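Local coordinates for protein actin depolymerization factor 2 (Plasmodium berghei, PDB 2XFA) that probably binds actin and controls the turnover of its filaments in the malaria parasite, as a member of the ADF/cofilin family, at residues M61-N66 with N135-E140; L67-C72 with I95-G100; V25-K30 with I76-I81; R91-F96 with I124-E129. One frame throughout, in Å; residues are numbered along the deposited sequence.

Contact 1. Residues M61-N66 with N135-E140; sequences MRIKNN and NEFEEE
Phe137, in the first turn of helix 137-146, packs its ring against Ile63 and the hydrocarbon part of Lys64 on helix 56-65. Lys64 CB comes to 3.7 Å from Phe137 CD1, meeting the ring obliquely as the lysine chain and the phenylalanine run antiparallel past one another. Ile63 lies transverse to the ring and sets CG2 4.2 Å from Phe137 CZ. With CG anti to the backbone N (chi1 180°), Phe137 sends its ring between the two helices, where it also meets Leu67 and, edge-to-face, Trp97.

Both helices lie on the same face of the central mixed sheet of this ADF-homology domain, and Ile63 rests on Ile75 and Ala77 of strand 73-81.

The polar part is looser and nearer the surface. A water accepts from Lys64 NZ at 2.8 Å and donates to Asn135 OD1 at 2.9 Å, bridging helix 56-65 to the turn before helix 137-146. The Glu138 and Met61 side chains leave their helices roughly in step, and Glu138 OE1 lies 3.6 Å from Met61 CA. The same OE1 stays 5.3 Å from Lys64 NZ, too far for a salt bridge, although the opposite charges would probably still attract through space.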
# COMPACT_ATOMS: atom_id res chain seq x y z
N MET A 61 -11.33 3.71 -2.88
CA MET A 61 -12.21 4.24 -1.84
C MET A 61 -12.07 3.47 -0.53
O MET A 61 -11.95 4.06 0.55
CB MET A 61 -13.66 4.25 -2.32
CG MET A 61 -14.65 4.76 -1.31
SD MET A 61 -16.33 4.40 -1.85
CE MET A 61 -16.26 2.61 -2.00
N ARG A 62 -12.07 2.14 -0.64
CA ARG A 62 -11.92 1.29 0.55
C ARG A 62 -10.58 1.50 1.24
O ARG A 62 -10.49 1.54 2.46
CB ARG A 62 -12.08 -0.17 0.16
CG ARG A 62 -13.43 -0.50 -0.46
CD ARG A 62 -14.41 -0.97 0.57
NE ARG A 62 -14.29 -2.40 0.82
CZ ARG A 62 -15.13 -3.31 0.35
NH1 ARG A 62 -16.17 -2.95 -0.39
NH2 ARG A 62 -14.94 -4.59 0.63
N ILE A 63 -9.51 1.61 0.46
CA ILE A 63 -8.20 1.86 1.05
C ILE A 63 -8.20 3.19 1.76
O ILE A 63 -7.71 3.29 2.87
CB ILE A 63 -7.09 1.88 -0.01
CG1 ILE A 63 -6.95 0.51 -0.66
CG2 ILE A 63 -5.78 2.27 0.64
CD1 ILE A 63 -5.93 0.51 -1.80
N LYS A 64 -8.76 4.20 1.11
CA LYS A 64 -8.76 5.55 1.65
C LYS A 64 -9.46 5.60 3.01
O LYS A 64 -9.01 6.28 3.92
CB LYS A 64 -9.41 6.51 0.67
CG LYS A 64 -9.48 7.95 1.18
CD LYS A 64 -10.91 8.47 1.17
CE LYS A 64 -11.01 9.81 1.88
NZ LYS A 64 -12.41 10.35 1.87
N ASN A 65 -10.54 4.86 3.14
CA ASN A 65 -11.30 4.90 4.39
C ASN A 65 -10.51 4.30 5.54
O ASN A 65 -10.87 4.49 6.69
CB ASN A 65 -12.65 4.21 4.22
CG ASN A 65 -13.60 5.03 3.39
OD1 ASN A 65 -13.55 6.26 3.40
ND2 ASN A 65 -14.48 4.35 2.65
N ASN A 66 -9.42 3.58 5.23
CA ASN A 66 -8.53 3.03 6.27
C ASN A 66 -7.33 3.91 6.60
O ASN A 66 -6.50 3.54 7.43
CB ASN A 66 -7.97 1.66 5.86
CG ASN A 66 -9.03 0.58 5.82
OD1 ASN A 66 -9.44 0.13 4.74
ND2 ASN A 66 -9.48 0.14 6.99
N ASN A 135 -7.92 14.32 1.70
CA ASN A 135 -8.97 14.75 0.76
C ASN A 135 -8.67 14.54 -0.73
O ASN A 135 -9.60 14.50 -1.55
CB ASN A 135 -9.30 16.24 0.95
CG ASN A 135 -10.05 16.49 2.23
OD1 ASN A 135 -10.60 15.56 2.84
ND2 ASN A 135 -10.07 17.74 2.66
N GLU A 136 -7.40 14.46 -1.09
CA GLU A 136 -7.05 14.27 -2.50
C GLU A 136 -6.45 12.89 -2.77
O GLU A 136 -6.19 12.56 -3.91
CB GLU A 136 -6.09 15.36 -2.99
CG GLU A 136 -6.68 16.75 -3.01
CD GLU A 136 -6.02 17.65 -1.99
OE1 GLU A 136 -6.75 18.27 -1.19
OE2 GLU A 136 -4.77 17.74 -1.99
N PHE A 137 -6.27 12.10 -1.71
CA PHE A 137 -5.73 10.75 -1.87
C PHE A 137 -6.36 10.06 -3.10
O PHE A 137 -5.67 9.66 -4.02
CB PHE A 137 -5.96 9.91 -0.61
CG PHE A 137 -5.42 8.50 -0.71
CD1 PHE A 137 -6.25 7.44 -1.06
CD2 PHE A 137 -4.08 8.23 -0.49
CE1 PHE A 137 -5.75 6.13 -1.17
CE2 PHE A 137 -3.57 6.93 -0.61
CZ PHE A 137 -4.42 5.88 -0.94
N GLU A 138 -7.67 9.97 -3.10
CA GLU A 138 -8.43 9.18 -4.06
C GLU A 138 -8.22 9.69 -5.48
O GLU A 138 -8.02 8.90 -6.39
CB GLU A 138 -9.91 9.23 -3.68
CG GLU A 138 -10.80 8.17 -4.30
CD GLU A 138 -12.25 8.28 -3.80
OE1 GLU A 138 -12.55 7.76 -2.70
OE2 GLU A 138 -13.09 8.91 -4.49
N GLU A 139 -8.26 11.00 -5.67
CA GLU A 139 -8.08 11.56 -7.01
C GLU A 139 -6.63 11.44 -7.48
O GLU A 139 -6.35 11.19 -8.64
CB GLU A 139 -8.54 13.02 -7.06
CG GLU A 139 -8.25 13.67 -8.41
CD GLU A 139 -9.05 14.95 -8.66
OE1 GLU A 139 -9.29 15.70 -7.68
OE2 GLU A 139 -9.40 15.20 -9.84
N GLU A 140 -5.70 11.62 -6.56
CA GLU A 140 -4.30 11.59 -6.91
C GLU A 140 -3.89 10.17 -7.30
O GLU A 140 -3.25 9.97 -8.32
CB GLU A 140 -3.45 12.10 -5.75
CG GLU A 140 -2.19 12.80 -6.23
CD GLU A 140 -1.43 13.52 -5.12
OE1 GLU A 140 -1.59 14.76 -5.00
OE2 GLU A 140 -0.66 12.84 -4.40
O HOH W 1 -11.64 12.83 2.86

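Contact 2. Residues L67-C72 with I95-G100; sequences LKNTEC and IFWSPG
Trp97 and Pro99, where strand 89-97 runs out, pack into the loop 67-72 that joins helix 56-65 to strand 73-81. This is a buried loop-to-strand-end contact at one end of the sheet of the ADF-homology fold, built round a type I beta turn from Lys68 to Glu71.

The indole of Trp97 is covered on opposite faces from both segments. Leu67 CD1 makes a CH-pi contact over one face, 4.2 Å from the centroid of the five-membered ring and 11° off its normal. Pro99 CD, from Trp97's own segment, lies over the other. Trp97 CG is anti to the backbone N (chi1 173°), which swings the ring edge toward the turn, and there NE1 donates to Lys68 O at 2.9 Å with an N-H...O angle of 149°. That carbonyl oxygen sits close to the indole plane, so the bond restrains the ring's rotation, while Leu67 and Pro99 pack its two faces. Glu71 O approaches the neighbouring Trp97 CD1 at 3.3 Å.

Pro99 in turn presses CB against Asn69 O, 3.2 Å away. The amide of Asn69 looks elsewhere, hydrogen-bonded to Asp133 and to the backbone of Ile134, which ties the turn to the loop leading into helix 137-146.

At the far end Cys72 CA gives a CA-H...O contact of 3.2 Å to Trp97 O. Its CB stands at the edge of the Phe96 ring, 4.2 Å from CE1, and its SG lies 3.8 Å from Ser98 OG, a hydroxyl already hydrogen-bonded to Lys107 NZ.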
# COMPACT_ATOMS: atom_id res chain seq x y z
N LEU A 67 -7.21 5.06 5.95
CA LEU A 67 -6.06 5.93 6.14
C LEU A 67 -6.43 7.19 6.90
O LEU A 67 -7.61 7.54 6.98
CB LEU A 67 -5.48 6.32 4.77
CG LEU A 67 -5.06 5.09 3.94
CD1 LEU A 67 -4.59 5.51 2.55
CD2 LEU A 67 -3.98 4.29 4.68
N LYS A 68 -5.44 7.89 7.45
CA LYS A 68 -5.71 9.15 8.15
C LYS A 68 -4.70 10.20 7.73
O LYS A 68 -3.62 9.87 7.26
CB LYS A 68 -5.61 8.96 9.66
CG LYS A 68 -6.47 7.84 10.21
CD LYS A 68 -6.51 7.88 11.75
CE LYS A 68 -7.59 6.96 12.32
NZ LYS A 68 -7.64 7.02 13.81
N ASN A 69 -5.02 11.46 7.96
CA ASN A 69 -4.11 12.54 7.62
C ASN A 69 -2.90 12.59 8.53
O ASN A 69 -2.00 13.39 8.32
CB ASN A 69 -4.86 13.84 7.77
CG ASN A 69 -4.87 14.63 6.52
OD1 ASN A 69 -4.37 14.19 5.47
ND2 ASN A 69 -5.45 15.82 6.60
N THR A 70 -2.89 11.80 9.59
CA THR A 70 -1.90 12.01 10.64
C THR A 70 -1.04 10.77 10.86
O THR A 70 -0.28 10.72 11.83
CB THR A 70 -2.59 12.28 11.98
OG1 THR A 70 -3.42 11.15 12.28
CG2 THR A 70 -3.43 13.56 11.95
N GLU A 71 -1.18 9.76 10.02
CA GLU A 71 -0.31 8.59 10.12
C GLU A 71 0.11 7.94 8.81
O GLU A 71 -0.70 7.74 7.91
CB GLU A 71 -0.89 7.54 11.05
CG GLU A 71 -2.26 7.07 10.75
CD GLU A 71 -2.82 6.32 11.94
OE1 GLU A 71 -2.02 5.92 12.81
OE2 GLU A 71 -4.06 6.13 12.01
N CYS A 72 1.39 7.59 8.74
CA CYS A 72 1.95 6.87 7.59
C CYS A 72 1.54 5.40 7.52
O CYS A 72 1.39 4.73 8.54
CB CYS A 72 3.47 6.99 7.62
SG CYS A 72 4.05 8.67 7.61
N ILE A 95 2.17 1.26 -2.23
CA ILE A 95 1.92 2.68 -2.01
C ILE A 95 2.43 3.06 -0.65
O ILE A 95 2.12 2.42 0.34
CB ILE A 95 0.41 2.99 -2.07
CG1 ILE A 95 -0.15 2.55 -3.42
CG2 ILE A 95 0.13 4.47 -1.77
CD1 ILE A 95 -1.66 2.30 -3.39
N PHE A 96 3.26 4.09 -0.62
CA PHE A 96 3.73 4.64 0.63
C PHE A 96 2.92 5.91 0.89
O PHE A 96 3.12 6.95 0.24
CB PHE A 96 5.23 4.92 0.57
CG PHE A 96 5.78 5.63 1.79
CD1 PHE A 96 5.15 5.52 3.03
CD2 PHE A 96 6.93 6.39 1.68
CE1 PHE A 96 5.68 6.19 4.14
CE2 PHE A 96 7.46 7.06 2.78
CZ PHE A 96 6.85 6.96 4.00
N TRP A 97 1.98 5.79 1.82
CA TRP A 97 1.15 6.91 2.28
C TRP A 97 1.89 7.65 3.37
O TRP A 97 2.16 7.10 4.45
CB TRP A 97 -0.15 6.38 2.84
CG TRP A 97 -1.06 7.40 3.51
CD1 TRP A 97 -1.54 7.33 4.79
CD2 TRP A 97 -1.59 8.62 2.95
NE1 TRP A 97 -2.37 8.42 5.06
CE2 TRP A 97 -2.40 9.23 3.96
CE3 TRP A 97 -1.49 9.24 1.71
CZ2 TRP A 97 -3.09 10.44 3.75
CZ3 TRP A 97 -2.15 10.44 1.51
CH2 TRP A 97 -2.94 11.03 2.53
N SER A 98 2.25 8.89 3.06
CA SER A 98 3.01 9.70 3.98
C SER A 98 2.45 11.12 4.04
O SER A 98 2.94 12.01 3.35
CB SER A 98 4.49 9.75 3.54
OG SER A 98 5.28 10.43 4.49
N PRO A 99 1.40 11.33 4.86
CA PRO A 99 0.72 12.63 4.90
C PRO A 99 1.49 13.68 5.69
O PRO A 99 2.31 13.35 6.55
CB PRO A 99 -0.62 12.33 5.59
CG PRO A 99 -0.36 11.19 6.47
CD PRO A 99 0.78 10.35 5.78
N GLY A 100 1.20 14.93 5.39
CA GLY A 100 1.90 16.05 5.99
C GLY A 100 1.71 16.22 7.48
O GLY A 100 2.61 16.73 8.15

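Contact 3. Residues V25-K30 with I76-I81; sequences VKHLNK and IADMPI
Lys30 O accepts the backbone N-H of Asp78 at 3.1 Å, in a bond that is almost straight: the N-H...O angle is 172°, and the donor approaches nearly along the C=O axis. Lys30 stands just before strand 31-37, an antiparallel neighbour of strand 73-81 in the central sheet of the ADF-homology fold, so the bond carries the pairing one step beyond the regular strand. The ladder goes on with backbone bonding between Ile76 and Ile32, and Lys30 also bonds through its backbone to Glu48 of the next strand.

The side chains gather over Asp78. Lys30 bends at chi2 (67°) and runs its tail past the strand, bringing CE to 3.9 Å from Asp78 O. Its NZ remains 4.9 Å from Asp78 OD2, a distance at which opposite charges would probably attract without forming a salt bridge. The strand pairs on its other side too, through backbone bonds from Ala77 to Tyr93 and from Met79 to Arg91, while Ala77 turns its methyl to Ile59 of helix 56-65.

His27 approaches from just beyond helix 14-24, where the chain breaks from the helical path with a positive phi. Its imidazole and the Asp78 carboxylate are inclined by only 24°, and the ring offers a carbon rather than a nitrogen: OD2 of Asp78 lies at the ring edge, near its plane, 3.7 Å from His27 CD2.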
# COMPACT_ATOMS: atom_id res chain seq x y z
N VAL A 25 -0.05 -14.73 -4.88
CA VAL A 25 -0.17 -16.09 -5.40
C VAL A 25 -1.55 -16.72 -5.24
O VAL A 25 -2.08 -17.29 -6.19
CB VAL A 25 0.87 -17.03 -4.76
CG1 VAL A 25 0.37 -18.47 -4.76
CG2 VAL A 25 2.19 -16.91 -5.50
N LYS A 26 -2.13 -16.61 -4.05
CA LYS A 26 -3.42 -17.25 -3.76
C LYS A 26 -4.60 -16.30 -3.92
O LYS A 26 -5.75 -16.70 -3.73
CB LYS A 26 -3.42 -17.87 -2.36
CG LYS A 26 -2.38 -18.96 -2.15
CD LYS A 26 -3.01 -20.26 -1.66
CE LYS A 26 -3.92 -20.88 -2.72
NZ LYS A 26 -4.55 -22.15 -2.26
N HIS A 27 -4.33 -15.04 -4.26
CA HIS A 27 -5.38 -14.07 -4.54
C HIS A 27 -6.47 -14.03 -3.48
O HIS A 27 -7.63 -13.73 -3.79
CB HIS A 27 -6.01 -14.35 -5.91
CG HIS A 27 -5.08 -14.10 -7.06
ND1 HIS A 27 -4.33 -15.11 -7.63
CD2 HIS A 27 -4.76 -12.97 -7.72
CE1 HIS A 27 -3.59 -14.60 -8.61
NE2 HIS A 27 -3.84 -13.31 -8.68
N LEU A 28 -6.11 -14.31 -2.23
CA LEU A 28 -7.09 -14.35 -1.15
C LEU A 28 -7.24 -12.99 -0.47
O LEU A 28 -8.13 -12.79 0.35
CB LEU A 28 -6.73 -15.44 -0.13
CG LEU A 28 -6.78 -16.88 -0.66
CD1 LEU A 28 -6.30 -17.89 0.38
CD2 LEU A 28 -8.18 -17.24 -1.16
N ASN A 29 -6.35 -12.06 -0.80
CA ASN A 29 -6.41 -10.70 -0.28
C ASN A 29 -6.49 -9.73 -1.44
O ASN A 29 -5.81 -9.93 -2.45
CB ASN A 29 -5.17 -10.37 0.54
CG ASN A 29 -5.04 -11.21 1.80
OD1 ASN A 29 -6.04 -11.50 2.47
ND2 ASN A 29 -3.81 -11.59 2.13
N LYS A 30 -7.29 -8.69 -1.32
CA LYS A 30 -7.33 -7.65 -2.34
C LYS A 30 -6.34 -6.52 -2.05
O LYS A 30 -5.80 -5.92 -2.97
CB LYS A 30 -8.74 -7.09 -2.51
CG LYS A 30 -9.06 -6.67 -3.92
CD LYS A 30 -9.11 -7.87 -4.84
CE LYS A 30 -9.22 -7.47 -6.29
NZ LYS A 30 -9.14 -8.65 -7.20
N ILE A 76 -0.17 -2.42 0.01
CA ILE A 76 -0.06 -3.24 -1.17
C ILE A 76 -1.48 -3.54 -1.68
O ILE A 76 -2.31 -4.03 -0.93
CB ILE A 76 0.72 -4.54 -0.89
CG1 ILE A 76 2.15 -4.20 -0.44
CG2 ILE A 76 0.78 -5.41 -2.15
CD1 ILE A 76 2.95 -5.39 -0.01
N ALA A 77 -1.72 -3.27 -2.96
CA ALA A 77 -3.03 -3.45 -3.57
C ALA A 77 -2.93 -4.16 -4.92
O ALA A 77 -2.11 -3.80 -5.75
CB ALA A 77 -3.68 -2.11 -3.79
N ASP A 78 -3.79 -5.14 -5.13
CA ASP A 78 -3.93 -5.81 -6.43
C ASP A 78 -4.96 -5.05 -7.26
O ASP A 78 -6.16 -5.27 -7.11
CB ASP A 78 -4.38 -7.24 -6.21
CG ASP A 78 -3.90 -8.18 -7.31
OD1 ASP A 78 -3.17 -7.73 -8.22
OD2 ASP A 78 -4.27 -9.37 -7.24
N MET A 79 -4.49 -4.13 -8.10
CA MET A 79 -5.38 -3.23 -8.83
C MET A 79 -5.87 -3.84 -10.14
O MET A 79 -5.07 -4.28 -10.95
CB MET A 79 -4.65 -1.92 -9.14
CG MET A 79 -4.19 -1.19 -7.90
SD MET A 79 -5.61 -0.82 -6.85
CE MET A 79 -4.99 0.61 -5.97
N PRO A 80 -7.19 -3.85 -10.35
CA PRO A 80 -7.78 -4.37 -11.59
C PRO A 80 -7.64 -3.36 -12.72
O PRO A 80 -8.41 -2.41 -12.78
CB PRO A 80 -9.27 -4.55 -11.24
CG PRO A 80 -9.39 -4.23 -9.76
CD PRO A 80 -8.22 -3.38 -9.41
N ILE A 81 -6.67 -3.57 -13.60
CA ILE A 81 -6.38 -2.56 -14.61
C ILE A 81 -6.42 -3.06 -16.06
O ILE A 81 -5.63 -3.92 -16.46
CB ILE A 81 -5.05 -1.85 -14.31
CG1 ILE A 81 -5.22 -0.95 -13.09
CG2 ILE A 81 -4.62 -1.02 -15.50
CD1 ILE A 81 -3.96 -0.25 -12.71

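Contact 4. Residues R91-F96 with I124-E129; sequences RIYFIF and IFKSLE
Arg91 lays its aliphatic chain across the ring of Phe125, with CG over the centre of one face, 3.8 Å from the ring centroid. The bend at chi2 (-26°) keeps the arginine close to the ring, and its guanidinium plane is inclined 26° to that of the phenyl. Tyr93 flanks the same ring and extends in much the same direction; the two rings are oblique, their centroids 5.8 Å apart and planes at 44°.

Beyond Phe125, the tyrosine slants over Lys126 and Leu128, with Tyr93 CD1 3.9 Å from Leu128 CD1. Lys126 touches the ring with CB, 3.8 Å from Tyr93 CE1, and its extended chain then leads away to a salt bridge between NZ and the C-terminal carboxylate of Thr148. On the opposite face of the sheet, Phe94 sets CB 3.8 Å from Ile124 CD1 and CD2 3.6 Å from Ser127 OG, whose hydrogen bond is with Lys114 NZ. Phe96 and Glu129 run side by side on that face.

Backbone bonds hold these pairs in parallel register. Ile92 O is gripped twice, by Phe125 N at 2.7 Å and weakly by Lys126 N at 3.4 Å. The ladder then continues from Phe94 N to Lys126 O, Leu128 N to Phe94 O and Phe96 N to Leu128 O.

Strand 126-130 is the outermost on this side, and parallel pairing is reached through helix 104-118: a beta-alpha-beta crossover of the ADF-homology fold, whose helix in ADF/cofilin relatives contributes to the G-actin-binding surface.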
# COMPACT_ATOMS: atom_id res chain seq x y z
N ARG A 91 -2.63 -5.78 -11.46
CA ARG A 91 -1.27 -5.27 -11.25
C ARG A 91 -1.04 -4.98 -9.77
O ARG A 91 -1.92 -4.44 -9.10
CB ARG A 91 -1.03 -3.97 -12.03
CG ARG A 91 -1.13 -4.07 -13.57
CD ARG A 91 -0.80 -5.47 -14.02
NE ARG A 91 -0.30 -5.52 -15.40
CZ ARG A 91 -0.00 -6.64 -16.04
NH1 ARG A 91 -0.17 -7.82 -15.44
NH2 ARG A 91 0.45 -6.60 -17.28
N ILE A 92 0.14 -5.31 -9.27
CA ILE A 92 0.41 -5.09 -7.86
C ILE A 92 1.05 -3.73 -7.66
O ILE A 92 2.13 -3.47 -8.19
CB ILE A 92 1.30 -6.17 -7.27
CG1 ILE A 92 0.59 -7.53 -7.32
CG2 ILE A 92 1.63 -5.83 -5.82
CD1 ILE A 92 1.54 -8.68 -7.07
N TYR A 93 0.37 -2.85 -6.93
CA TYR A 93 0.93 -1.54 -6.63
C TYR A 93 1.39 -1.53 -5.19
O TYR A 93 0.75 -2.10 -4.33
CB TYR A 93 -0.13 -0.45 -6.82
CG TYR A 93 -0.31 -0.08 -8.27
CD1 TYR A 93 0.25 1.09 -8.78
CD2 TYR A 93 -0.97 -0.93 -9.14
CE1 TYR A 93 0.11 1.43 -10.12
CE2 TYR A 93 -1.11 -0.61 -10.49
CZ TYR A 93 -0.58 0.57 -10.97
OH TYR A 93 -0.73 0.87 -12.31
N PHE A 94 2.50 -0.84 -4.92
CA PHE A 94 2.94 -0.64 -3.56
C PHE A 94 2.83 0.87 -3.31
O PHE A 94 3.30 1.66 -4.11
CB PHE A 94 4.40 -1.07 -3.39
CG PHE A 94 4.94 -0.84 -2.02
CD1 PHE A 94 4.92 -1.86 -1.08
CD2 PHE A 94 5.45 0.39 -1.66
CE1 PHE A 94 5.42 -1.65 0.21
CE2 PHE A 94 5.95 0.61 -0.37
CZ PHE A 94 5.94 -0.41 0.56
N ILE A 95 2.17 1.26 -2.23
CA ILE A 95 1.92 2.68 -2.01
C ILE A 95 2.43 3.06 -0.65
O ILE A 95 2.12 2.42 0.34
CB ILE A 95 0.41 2.99 -2.07
CG1 ILE A 95 -0.15 2.55 -3.42
CG2 ILE A 95 0.13 4.47 -1.77
CD1 ILE A 95 -1.66 2.30 -3.39
N PHE A 96 3.26 4.09 -0.62
CA PHE A 96 3.73 4.64 0.63
C PHE A 96 2.92 5.91 0.89
O PHE A 96 3.12 6.95 0.24
CB PHE A 96 5.23 4.92 0.57
CG PHE A 96 5.78 5.63 1.79
CD1 PHE A 96 5.15 5.52 3.03
CD2 PHE A 96 6.93 6.39 1.68
CE1 PHE A 96 5.68 6.19 4.14
CE2 PHE A 96 7.46 7.06 2.78
CZ PHE A 96 6.85 6.96 4.00
N ILE A 124 6.13 -6.43 -7.68
CA ILE A 124 5.50 -5.10 -7.72
C ILE A 124 5.50 -4.47 -9.11
O ILE A 124 6.54 -4.31 -9.76
CB ILE A 124 6.16 -4.11 -6.77
CG1 ILE A 124 6.05 -4.61 -5.33
CG2 ILE A 124 5.53 -2.71 -6.90
CD1 ILE A 124 6.84 -3.76 -4.35
N PHE A 125 4.31 -4.09 -9.57
CA PHE A 125 4.14 -3.43 -10.86
C PHE A 125 4.60 -1.99 -10.77
O PHE A 125 5.26 -1.49 -11.66
CB PHE A 125 2.69 -3.50 -11.31
CG PHE A 125 2.47 -2.98 -12.69
CD1 PHE A 125 2.60 -3.81 -13.79
CD2 PHE A 125 2.12 -1.66 -12.88
CE1 PHE A 125 2.41 -3.34 -15.06
CE2 PHE A 125 1.92 -1.17 -14.16
CZ PHE A 125 2.07 -2.02 -15.25
N LYS A 126 4.26 -1.31 -9.68
CA LYS A 126 4.74 0.05 -9.49
C LYS A 126 4.73 0.44 -8.02
O LYS A 126 3.82 0.09 -7.27
CB LYS A 126 3.91 1.05 -10.29
CG LYS A 126 4.56 2.39 -10.41
CD LYS A 126 3.96 3.16 -11.56
CE LYS A 126 4.81 4.36 -11.93
NZ LYS A 126 4.12 5.21 -12.94
N SER A 127 5.78 1.15 -7.62
CA SER A 127 5.87 1.65 -6.26
C SER A 127 5.60 3.16 -6.29
O SER A 127 6.13 3.87 -7.16
CB SER A 127 7.26 1.37 -5.72
OG SER A 127 7.36 1.85 -4.39
N LEU A 128 4.76 3.64 -5.37
CA LEU A 128 4.29 5.02 -5.38
C LEU A 128 4.47 5.67 -4.02
O LEU A 128 4.34 5.03 -3.00
CB LEU A 128 2.79 5.07 -5.68
CG LEU A 128 2.27 4.39 -6.94
CD1 LEU A 128 0.76 4.50 -7.05
CD2 LEU A 128 2.94 5.04 -8.12
N GLU A 129 4.74 6.96 -4.01
CA GLU A 129 4.71 7.72 -2.78
C GLU A 129 3.67 8.82 -2.95
O GLU A 129 3.70 9.57 -3.95
CB GLU A 129 6.08 8.30 -2.46
CG GLU A 129 6.14 9.06 -1.12
CD GLU A 129 7.51 9.70 -0.87
OE1 GLU A 129 8.53 8.98 -0.95
OE2 GLU A 129 7.56 10.92 -0.59

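The four contacts tie one mixed sheet to the helices and loops around it. Contacts 3 and 4 follow each other in series along the chain, about 12 Å apart between centres, and meet through the backbone pairing of strands 73-81 and 89-97. Contact 2 lies at the other end of strand 89-97, about 21 Å from contact 3, centre to centre, and shares Ile95 and Phe96 with contact 4. Contact 1 spans the longest stretch of sequence, enclosing contacts 2 and 4; it packs against contact 2 through Phe137 and against contact 3 through Ile63. The arrangement is consistent with a single ADF-homology domain, the actin-binding module of the family.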